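Local coordinates for protein voltage-sensor containing phosphatase (Ciona intestinalis, PDB 3V0D) that probably dephosphorylates membrane phosphoinositides, its PTEN-like phosphatase and C2 domains following a voltage sensor that is absent from this crystallised fragment, at residues R19-D24 with K60-D65; L25-V30 with I35-P40; F39-S42 with F48-P51; G53-F58 with T81-H86. The protein carries 1 engineered substitution. All blocks are in the same frame, centred on the assembly; numbering follows the deposited sequence. Where two conformers were deposited one is given.

Contact 1: residues R19-D24 with K60-D65; sequences RKDGFD and KTKHPD
Asp21 and Lys62 reach for one another across the contact with their side chains crossing at about a right angle, and they meet in a salt bridge of 2.7 Å between Lys62 NZ and Asp21 OD1. The ammonium group comes to the carboxylate from above its plane, 38° out of it. Lys62 CG lies anti to the carbonyl carbon and the chain kinks at its second torsion (chi2 -72°) before running out straight, which carries the amine off the last turn of helix 52-62 to the acid. Asp21 sits at a bend of the chain: Lys20 to Phe23 form a type I' beta turn, the tight link of a two-stranded antiparallel hairpin made by strands 17-20 and 23-25, closed by Lys20 N to Phe23 O at 3.1 Å and Phe23 N to Lys20 O at 2.9 Å. One residue beyond the turn on each strand, Arg19 NH2 pairs with Asp24 OD1 at 2.7 Å; Asp24 OD2 also bridges to Arg17. Beside the salt bridge lies the buried ring of Phe23. Its CE1 stands 4.3 Å from Lys62 CE, an oblique approach, whereas Thr61 OG1 comes near the ring plane at the edge, 4.4 Å from Phe23 CZ. The Thr61 hydroxyl is hydrogen-bonded to Arg57 O, one turn back in the helix. Phe23 also packs edge-to-face with Phe58, and Tyr18 touches both Phe23 and Lys62.

Contact 2: residues L25-V30 with I35-P40; sequences LDLTYV and IAMSFP
Backbone hydrogen bonds between Thr28 and Ala36 join the two strands: Thr28 N reaches Ala36 O at 2.8 Å, and Ala36 N returns to Thr28 O at 2.9 Å. A weaker bond follows from Ser38 N to Asp26 O at 3.4 Å, while Ile35 CA adds a CA-H...O contact to Thr28 O at 3.2 Å. These pairings define an antiparallel beta hairpin of strands 27-29 and 34-41, at the edge of the mixed phosphatase sheet, with Leu27-Met37 and Tyr29-Ile35 as the non-hydrogen-bonded pairs flanking Thr28-Ala36. The apolar contacts gather on the face bearing Leu27, Tyr29, Ile35 and Met37. Tyr29 and Ile35 run side by side, and Ile35 CG1 makes a CH-pi contact 3.9 Å from the Tyr29 ring centroid, over one face, displaced toward the CD2-CE2 side; Ile35 CD1 reaches Tyr29 CE2 at 3.6 Å. The other branch, Ile35 CG2, is anti to the backbone N and meets Leu27 CG at 3.7 Å. Phe58 and Phe59 of helix 52-62 pack onto this face. On the reverse face Val30 CG2 touches Ala36 CB at 3.8 Å. Among polar groups, Asp26 lays its CB against Ser38 OG and sends OD1 to a salt bridge with Arg161, which also bonds Thr28 OG1.

Contact 3: residues F39-S42 with F48-P51; sequences FPSS and FRNP
Ser41 packs closely against the chain at Arg49 and Asn50, its backbone N giving a nearly straight hydrogen bond (N-H...acceptor angle 173°) to Asn50 O at 2.8 Å. Its side chain wedges in beside this bond: Ser41 CB lies over one face of the Arg49 guanidinium, 3.6 Å from Arg49 NE, while, in the conformer described, Ser41 OG donates to Phe39 O at 3.0 Å from above the carbonyl plane. The Phe39 carbonyl is also gripped by a water, 2.7 Å from Phe39 O, which accepts from Asn50 N in place of a direct backbone bond. Asn50 directs OD1 to the backbone N of Asp26. On the solvent side the contact depends on the long side chain of Arg49. Bent at its third torsion (chi3 -95°), it folds across Ser41 and brings NH2 to a lone pair of Ser42 O at 2.8 Å, with the oxygen close to the guanidinium plane. A second water bridges the same edge, accepting from Arg49 NE at 2.8 Å and lying 2.9 Å from O of the exposed Ser42. Such parallel pairing, with Pro51 at the N-cap position of helix 52-62, adds the short strand 50-51 alongside strand 34-41 in the mixed phosphatase sheet.

Contact 4: residues G53-F58 with T81-H86; sequences GEVSRF and TKFDNH
The ring of Phe83 lies against helix 52-62, meeting Ser56 with a face and Val55 with its edge. The CH-pi contact is made by Ser56 CB, 4.2 Å from the centroid of the Phe83 ring and 24° off its normal, displaced toward the rim; beneath it the ring's CE2 comes within 3.6 Å of Ser56 CA, so the ring rests on the helix backbone as much as on the side chain. The apolar contact is that of Val55 CG1, which lies in the ring plane 3.7 Å from Phe83 CZ. This branch is anti to the backbone N (chi1 -177°), and the two side chains cross at a slant. Ile52 and Pro40 also touch Phe83, completing a small buried cluster.

The polar bonds lie within one segment or run to outside residues. Lys82 O, 3.2 Å from Ser56 CB, accepts a hydrogen bond from Lys60, one turn further along the helix. The Ser56 hydroxyl, rotated between backbone N and carbonyl carbon (chi1 58°) in the conformer described, has Ile52 O as its principal partner. On the side of the helix that meets strand 23-25, Arg57 grips Glu54 side-on, NE to OE2 and NH1 to OE1, both at 2.9 Å, with the acid close to the guanidinium plane. Thr81 OG1 donates to Asn85 OD1 at 2.7 Å, tying the end of the 3-10 segment to the type I' turn from Phe83 to His86. This turn belongs to the connection between the parallel, neighbouring strands 67-73 and 87-92 of the phosphatase sheet, and Phe83 packs that connection onto helix 52-62.

Overall arrangement
All four contacts lie in the tensin-type phosphatase domain, on one side of the chain's centre, with contact centres 10 to 15 Å apart. Contacts 2 and 3 share Phe39 and Pro40 on strand 34-41 and come one after the other, both nested inside the loop that contact 1 closes. Contact 4 follows them and alternates with contact 1 along the chain, 53-58 preceding 60-65 and 81-86 following it; both use helix 52-62. That helix draws the group together: Phe58 reaches strand 27-29, Val55 touches Met37 and Asn50, and Arg57 meets the 19-24 hairpin. His63 and Tyr29 join contacts 1 and 2. Hairpin, sheet edge and inter-strand connection are thus packed round one helix.

Contact 1: residues R19-D24 with K60-D65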
# COMPACT_ATOMS: atom_id res chain seq x y z
N ARG A 19 19.38 -3.58 20.17
CA ARG A 19 20.33 -4.48 20.82
C ARG A 19 20.74 -3.87 22.15
O ARG A 19 21.78 -3.19 22.24
CB ARG A 19 21.57 -4.72 19.96
CG ARG A 19 21.35 -5.48 18.66
CD ARG A 19 22.70 -5.71 17.95
NE ARG A 19 22.55 -6.14 16.56
CZ ARG A 19 22.61 -7.41 16.13
NH1 ARG A 19 22.46 -7.68 14.84
NH2 ARG A 19 22.82 -8.40 16.99
N LYS A 20 19.94 -4.12 23.17
CA LYS A 20 20.03 -3.41 24.44
C LYS A 20 19.31 -4.19 25.54
O LYS A 20 18.29 -4.84 25.29
CB LYS A 20 19.41 -2.01 24.28
CG LYS A 20 19.81 -1.00 25.34
CD LYS A 20 19.74 0.43 24.78
CE LYS A 20 18.32 0.98 24.74
NZ LYS A 20 18.29 2.34 24.13
N ASP A 21 19.86 -4.12 26.75
CA ASP A 21 19.22 -4.66 27.96
C ASP A 21 18.77 -6.11 27.83
O ASP A 21 17.72 -6.49 28.35
CB ASP A 21 18.04 -3.77 28.39
CG ASP A 21 18.45 -2.32 28.58
OD1 ASP A 21 17.70 -1.43 28.13
OD2 ASP A 21 19.53 -2.07 29.17
N GLY A 22 19.57 -6.91 27.13
CA GLY A 22 19.29 -8.33 26.97
C GLY A 22 18.28 -8.68 25.89
O GLY A 22 17.79 -9.80 25.86
N PHE A 23 17.98 -7.72 25.02
CA PHE A 23 17.13 -7.95 23.84
C PHE A 23 17.95 -7.77 22.58
O PHE A 23 18.91 -7.00 22.55
CB PHE A 23 15.95 -6.98 23.81
CG PHE A 23 14.98 -7.19 24.94
CD1 PHE A 23 15.05 -6.40 26.09
CD2 PHE A 23 14.02 -8.19 24.86
CE1 PHE A 23 14.15 -6.60 27.13
CE2 PHE A 23 13.11 -8.39 25.90
CZ PHE A 23 13.18 -7.61 27.03
N ASP A 24 17.57 -8.51 21.55
CA ASP A 24 18.16 -8.37 20.24
C ASP A 24 17.02 -8.58 19.26
O ASP A 24 16.70 -9.71 18.91
CB ASP A 24 19.28 -9.40 20.05
CG ASP A 24 20.10 -9.14 18.80
OD1 ASP A 24 21.21 -9.70 18.71
OD2 ASP A 24 19.64 -8.39 17.91
N LYS A 60 6.08 -6.30 27.83
CA LYS A 60 5.70 -6.44 29.22
C LYS A 60 6.73 -5.82 30.17
O LYS A 60 6.38 -5.31 31.24
CB LYS A 60 5.50 -7.91 29.55
CG LYS A 60 4.26 -8.47 28.89
CD LYS A 60 4.08 -9.92 29.22
CE LYS A 60 3.02 -10.55 28.34
NZ LYS A 60 3.33 -12.00 28.15
N THR A 61 8.01 -5.85 29.77
CA THR A 61 9.11 -5.33 30.58
C THR A 61 9.27 -3.82 30.44
O THR A 61 9.41 -3.11 31.44
CB THR A 61 10.46 -6.01 30.18
OG1 THR A 61 10.35 -7.42 30.38
CG2 THR A 61 11.65 -5.46 31.02
N LYS A 62 9.23 -3.33 29.20
CA LYS A 62 9.55 -1.94 28.91
C LYS A 62 8.35 -1.01 28.93
O LYS A 62 8.50 0.21 29.15
CB LYS A 62 10.24 -1.83 27.55
CG LYS A 62 11.57 -2.56 27.41
CD LYS A 62 12.67 -1.88 28.17
CE LYS A 62 14.03 -2.38 27.74
NZ LYS A 62 15.07 -1.74 28.58
N HIS A 63 7.16 -1.56 28.67
CA HIS A 63 5.96 -0.74 28.57
C HIS A 63 4.79 -1.42 29.28
O HIS A 63 3.70 -1.54 28.70
CB HIS A 63 5.62 -0.46 27.10
CG HIS A 63 6.71 0.24 26.35
ND1 HIS A 63 6.99 1.58 26.53
CD2 HIS A 63 7.61 -0.22 25.45
CE1 HIS A 63 8.00 1.92 25.75
NE2 HIS A 63 8.40 0.85 25.09
N PRO A 64 5.00 -1.90 30.53
CA PRO A 64 3.96 -2.71 31.15
C PRO A 64 2.60 -2.00 31.21
O PRO A 64 2.50 -0.84 31.65
CB PRO A 64 4.50 -2.97 32.58
CG PRO A 64 5.49 -1.90 32.80
CD PRO A 64 6.11 -1.66 31.46
N ASP A 65 1.58 -2.69 30.71
CA ASP A 65 0.20 -2.19 30.67
C ASP A 65 0.03 -0.91 29.88
O ASP A 65 -1.00 -0.23 30.00
CB ASP A 65 -0.37 -2.00 32.08
CG ASP A 65 -0.40 -3.26 32.88
OD1 ASP A 65 -0.85 -4.32 32.37
OD2 ASP A 65 0.03 -3.19 34.05

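Contact 2: residues L25-V30 with I35-P40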
# COMPACT_ATOMS: atom_id res chain seq x y z
N LEU A 25 16.41 -7.47 18.83
CA LEU A 25 15.19 -7.52 18.03
C LEU A 25 15.22 -6.57 16.84
O LEU A 25 15.84 -5.49 16.92
CB LEU A 25 13.97 -7.19 18.90
CG LEU A 25 13.63 -8.19 20.02
CD1 LEU A 25 12.57 -7.60 20.96
CD2 LEU A 25 13.14 -9.53 19.47
N ASP A 26 14.53 -6.96 15.77
CA ASP A 26 14.26 -6.07 14.64
C ASP A 26 13.08 -5.17 15.05
O ASP A 26 11.91 -5.54 14.92
CB ASP A 26 13.93 -6.91 13.40
CG ASP A 26 13.78 -6.08 12.13
OD1 ASP A 26 13.77 -4.84 12.20
OD2 ASP A 26 13.73 -6.70 11.03
N LEU A 27 13.40 -4.00 15.59
CA LEU A 27 12.43 -3.15 16.27
C LEU A 27 13.05 -1.77 16.30
O LEU A 27 14.23 -1.62 16.64
CB LEU A 27 12.18 -3.71 17.67
CG LEU A 27 11.18 -3.00 18.58
CD1 LEU A 27 10.59 -3.98 19.59
CD2 LEU A 27 11.80 -1.78 19.32
N THR A 28 12.24 -0.77 15.96
CA THR A 28 12.71 0.60 15.84
C THR A 28 11.75 1.52 16.58
O THR A 28 10.54 1.49 16.31
CB THR A 28 12.73 1.03 14.35
OG1 THR A 28 13.54 0.13 13.59
CG2 THR A 28 13.20 2.48 14.18
N TYR A 29 12.27 2.39 17.45
CA TYR A 29 11.50 3.51 17.97
C TYR A 29 11.48 4.61 16.92
O TYR A 29 12.44 5.37 16.77
CB TYR A 29 12.06 4.03 19.29
CG TYR A 29 11.71 3.17 20.47
CD1 TYR A 29 12.48 2.05 20.81
CD2 TYR A 29 10.59 3.44 21.23
CE1 TYR A 29 12.16 1.26 21.90
CE2 TYR A 29 10.25 2.66 22.34
CZ TYR A 29 11.04 1.56 22.66
OH TYR A 29 10.74 0.77 23.74
N VAL A 30 10.42 4.65 16.13
CA VAL A 30 10.24 5.72 15.15
C VAL A 30 10.13 7.07 15.86
O VAL A 30 10.74 8.04 15.44
CB VAL A 30 9.04 5.42 14.23
CG1 VAL A 30 8.77 6.59 13.28
CG2 VAL A 30 9.29 4.11 13.44
N ILE A 35 6.50 2.54 17.63
CA ILE A 35 7.45 1.51 17.29
C ILE A 35 7.05 0.87 15.96
O ILE A 35 5.86 0.65 15.72
CB ILE A 35 7.53 0.47 18.42
CG1 ILE A 35 8.18 1.10 19.66
CG2 ILE A 35 8.25 -0.80 17.99
CD1 ILE A 35 7.79 0.39 20.95
N ALA A 36 8.05 0.59 15.11
CA ALA A 36 7.88 -0.22 13.92
C ALA A 36 8.73 -1.47 14.09
O ALA A 36 9.88 -1.39 14.52
CB ALA A 36 8.33 0.54 12.70
N MET A 37 8.19 -2.64 13.75
CA MET A 37 8.95 -3.89 13.95
C MET A 37 8.50 -4.94 12.94
O MET A 37 7.49 -4.77 12.24
CB MET A 37 8.81 -4.38 15.40
CG MET A 37 7.38 -4.76 15.74
SD MET A 37 7.24 -5.14 17.50
CE MET A 37 5.53 -5.70 17.56
N SER A 38 9.26 -6.02 12.86
CA SER A 38 8.92 -7.15 12.00
C SER A 38 7.97 -8.12 12.72
O SER A 38 7.54 -7.88 13.86
CB SER A 38 10.20 -7.84 11.53
OG SER A 38 10.98 -8.22 12.62
N PHE A 39 7.63 -9.21 12.03
CA PHE A 39 6.61 -10.10 12.54
C PHE A 39 7.08 -10.87 13.80
O PHE A 39 8.20 -11.40 13.82
CB PHE A 39 6.26 -11.12 11.46
CG PHE A 39 4.98 -11.86 11.73
CD1 PHE A 39 3.77 -11.30 11.32
CD2 PHE A 39 4.95 -13.09 12.36
CE1 PHE A 39 2.57 -11.93 11.53
CE2 PHE A 39 3.72 -13.75 12.59
CZ PHE A 39 2.54 -13.16 12.17
N PRO A 40 6.24 -10.94 14.86
CA PRO A 40 6.61 -11.74 16.05
C PRO A 40 6.38 -13.21 15.71
O PRO A 40 5.24 -13.68 15.63
CB PRO A 40 5.64 -11.24 17.14
CG PRO A 40 4.61 -10.46 16.50
CD PRO A 40 4.95 -10.25 15.04

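Contact 3: residues F39-S42 with F48-P51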
# COMPACT_ATOMS: atom_id res chain seq x y z
N PHE A 39 7.63 -9.21 12.03
CA PHE A 39 6.61 -10.10 12.54
C PHE A 39 7.08 -10.87 13.80
O PHE A 39 8.20 -11.40 13.82
CB PHE A 39 6.26 -11.12 11.46
CG PHE A 39 4.98 -11.86 11.73
CD1 PHE A 39 3.77 -11.30 11.32
CD2 PHE A 39 4.95 -13.09 12.36
CE1 PHE A 39 2.57 -11.93 11.53
CE2 PHE A 39 3.72 -13.75 12.59
CZ PHE A 39 2.54 -13.16 12.17
N PRO A 40 6.24 -10.94 14.86
CA PRO A 40 6.61 -11.74 16.05
C PRO A 40 6.38 -13.21 15.71
O PRO A 40 5.24 -13.68 15.63
CB PRO A 40 5.64 -11.24 17.14
CG PRO A 40 4.61 -10.46 16.50
CD PRO A 40 4.95 -10.25 15.04
N SER A 41 7.49 -13.93 15.53
CA SER A 41 7.46 -15.23 14.88
C SER A 41 7.36 -16.39 15.85
O SER A 41 7.75 -16.29 17.02
CB SER A 41 8.71 -15.34 14.01
OG SER A 41 8.74 -14.27 13.09
N SER A 42 6.85 -17.51 15.34
CA SER A 42 6.58 -18.70 16.13
C SER A 42 7.86 -19.36 16.56
O SER A 42 8.85 -19.35 15.83
CB SER A 42 5.73 -19.69 15.32
OG SER A 42 6.38 -20.11 14.14
N PHE A 48 17.04 -14.54 11.70
CA PHE A 48 16.33 -13.57 10.88
C PHE A 48 14.87 -13.48 11.24
O PHE A 48 14.01 -13.27 10.36
CB PHE A 48 16.59 -13.80 9.38
CG PHE A 48 18.04 -13.96 9.05
CD1 PHE A 48 18.99 -13.04 9.52
CD2 PHE A 48 18.48 -15.04 8.30
CE1 PHE A 48 20.35 -13.20 9.22
CE2 PHE A 48 19.83 -15.20 8.01
CZ PHE A 48 20.77 -14.29 8.47
N ARG A 49 14.57 -13.62 12.53
CA ARG A 49 13.23 -13.37 13.02
C ARG A 49 13.20 -12.99 14.49
O ARG A 49 14.11 -13.35 15.25
CB ARG A 49 12.33 -14.57 12.75
CG ARG A 49 12.85 -15.84 13.36
CD ARG A 49 12.45 -17.10 12.57
NE ARG A 49 11.23 -17.71 13.13
CZ ARG A 49 10.33 -18.40 12.43
NH1 ARG A 49 10.48 -18.58 11.12
NH2 ARG A 49 9.26 -18.90 13.05
N ASN A 50 12.16 -12.25 14.87
CA ASN A 50 11.92 -11.87 16.24
C ASN A 50 11.05 -12.94 16.89
O ASN A 50 9.91 -13.08 16.54
CB ASN A 50 11.08 -10.59 16.29
CG ASN A 50 11.85 -9.32 15.93
OD1 ASN A 50 13.06 -9.35 15.64
ND2 ASN A 50 11.13 -8.20 15.92
N PRO A 51 11.59 -13.71 17.84
CA PRO A 51 10.76 -14.74 18.48
C PRO A 51 9.65 -14.08 19.29
O PRO A 51 9.91 -13.12 20.04
CB PRO A 51 11.75 -15.46 19.40
CG PRO A 51 13.11 -15.14 18.86
CD PRO A 51 12.98 -13.73 18.33
O HOH W 1 10.66 -10.90 12.84
O HOH W 2 10.92 -17.32 15.93

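Contact 4: residues G53-F58 with T81-H86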
# COMPACT_ATOMS: atom_id res chain seq x y z
N GLY A 53 8.07 -14.90 21.94
CA GLY A 53 8.35 -14.87 23.37
C GLY A 53 9.21 -13.68 23.76
O GLY A 53 8.97 -13.05 24.80
N GLU A 54 10.20 -13.35 22.93
CA GLU A 54 11.06 -12.20 23.21
C GLU A 54 10.36 -10.87 22.96
O GLU A 54 10.54 -9.92 23.71
CB GLU A 54 12.35 -12.29 22.38
CG GLU A 54 13.34 -13.31 22.93
CD GLU A 54 13.81 -12.89 24.30
OE1 GLU A 54 14.63 -11.95 24.37
OE2 GLU A 54 13.32 -13.44 25.31
N VAL A 55 9.53 -10.80 21.93
CA VAL A 55 8.79 -9.56 21.66
C VAL A 55 7.78 -9.30 22.77
O VAL A 55 7.67 -8.17 23.27
CB VAL A 55 8.10 -9.62 20.28
CG1 VAL A 55 7.40 -8.29 19.96
CG2 VAL A 55 9.12 -9.92 19.19
N SER A 56 7.07 -10.34 23.20
CA SER A 56 6.10 -10.13 24.26
C SER A 56 6.80 -9.77 25.58
O SER A 56 6.34 -8.88 26.31
CB SER A 56 5.13 -11.28 24.40
OG SER A 56 5.85 -12.45 24.64
N ARG A 57 7.93 -10.42 25.87
CA ARG A 57 8.75 -10.04 27.02
C ARG A 57 9.19 -8.58 26.96
O ARG A 57 9.18 -7.87 27.96
CB ARG A 57 9.97 -10.98 27.16
CG ARG A 57 10.79 -10.78 28.43
CD ARG A 57 11.86 -11.85 28.58
NE ARG A 57 12.99 -11.69 27.66
CZ ARG A 57 14.06 -10.93 27.89
NH1 ARG A 57 15.05 -10.88 27.00
NH2 ARG A 57 14.15 -10.22 29.02
N PHE A 58 9.61 -8.12 25.78
CA PHE A 58 10.01 -6.74 25.59
C PHE A 58 8.91 -5.78 26.03
O PHE A 58 9.15 -4.84 26.79
CB PHE A 58 10.39 -6.51 24.12
CG PHE A 58 10.79 -5.09 23.80
CD1 PHE A 58 12.14 -4.71 23.81
CD2 PHE A 58 9.83 -4.11 23.49
CE1 PHE A 58 12.51 -3.40 23.52
CE2 PHE A 58 10.19 -2.79 23.22
CZ PHE A 58 11.54 -2.43 23.23
N THR A 81 -2.87 -13.71 23.06
CA THR A 81 -2.79 -13.74 24.51
C THR A 81 -1.35 -13.61 25.00
O THR A 81 -1.13 -13.17 26.14
CB THR A 81 -3.58 -14.92 25.07
OG1 THR A 81 -4.94 -14.81 24.57
CG2 THR A 81 -3.59 -14.93 26.60
N LYS A 82 -0.36 -13.89 24.14
CA LYS A 82 1.05 -13.64 24.45
C LYS A 82 1.28 -12.15 24.74
O LYS A 82 2.20 -11.79 25.47
CB LYS A 82 1.94 -14.08 23.28
CG LYS A 82 2.02 -15.58 23.09
CD LYS A 82 2.85 -16.20 24.18
CE LYS A 82 2.84 -17.71 24.10
NZ LYS A 82 3.43 -18.28 25.35
N PHE A 83 0.46 -11.30 24.11
CA PHE A 83 0.55 -9.84 24.28
C PHE A 83 -0.59 -9.35 25.19
O PHE A 83 -1.02 -8.20 25.09
CB PHE A 83 0.49 -9.15 22.91
CG PHE A 83 1.72 -9.38 22.09
CD1 PHE A 83 1.73 -10.29 21.05
CD2 PHE A 83 2.88 -8.65 22.37
CE1 PHE A 83 2.88 -10.47 20.30
CE2 PHE A 83 4.05 -8.86 21.62
CZ PHE A 83 4.03 -9.75 20.58
N ASP A 84 -1.06 -10.23 26.07
CA ASP A 84 -2.14 -9.89 27.01
C ASP A 84 -3.38 -9.34 26.29
O ASP A 84 -4.09 -8.50 26.82
CB ASP A 84 -1.66 -8.96 28.13
CG ASP A 84 -0.67 -9.65 29.08
OD1 ASP A 84 -0.59 -10.89 29.12
OD2 ASP A 84 0.06 -8.92 29.80
N ASN A 85 -3.64 -9.86 25.09
CA ASN A 85 -4.84 -9.52 24.33
C ASN A 85 -4.88 -8.07 23.90
O ASN A 85 -5.95 -7.51 23.68
CB ASN A 85 -6.11 -9.90 25.10
CG ASN A 85 -6.04 -11.31 25.61
OD1 ASN A 85 -5.83 -12.25 24.82
ND2 ASN A 85 -6.17 -11.49 26.92
N HIS A 86 -3.71 -7.45 23.76
CA HIS A 86 -3.63 -6.04 23.33
C HIS A 86 -3.18 -5.94 21.87
O HIS A 86 -2.31 -5.15 21.54
CB HIS A 86 -2.64 -5.29 24.23
CG HIS A 86 -3.00 -5.32 25.67
ND1 HIS A 86 -4.26 -5.01 26.13
CD2 HIS A 86 -2.27 -5.63 26.77
CE1 HIS A 86 -4.30 -5.14 27.45
NE2 HIS A 86 -3.10 -5.49 27.86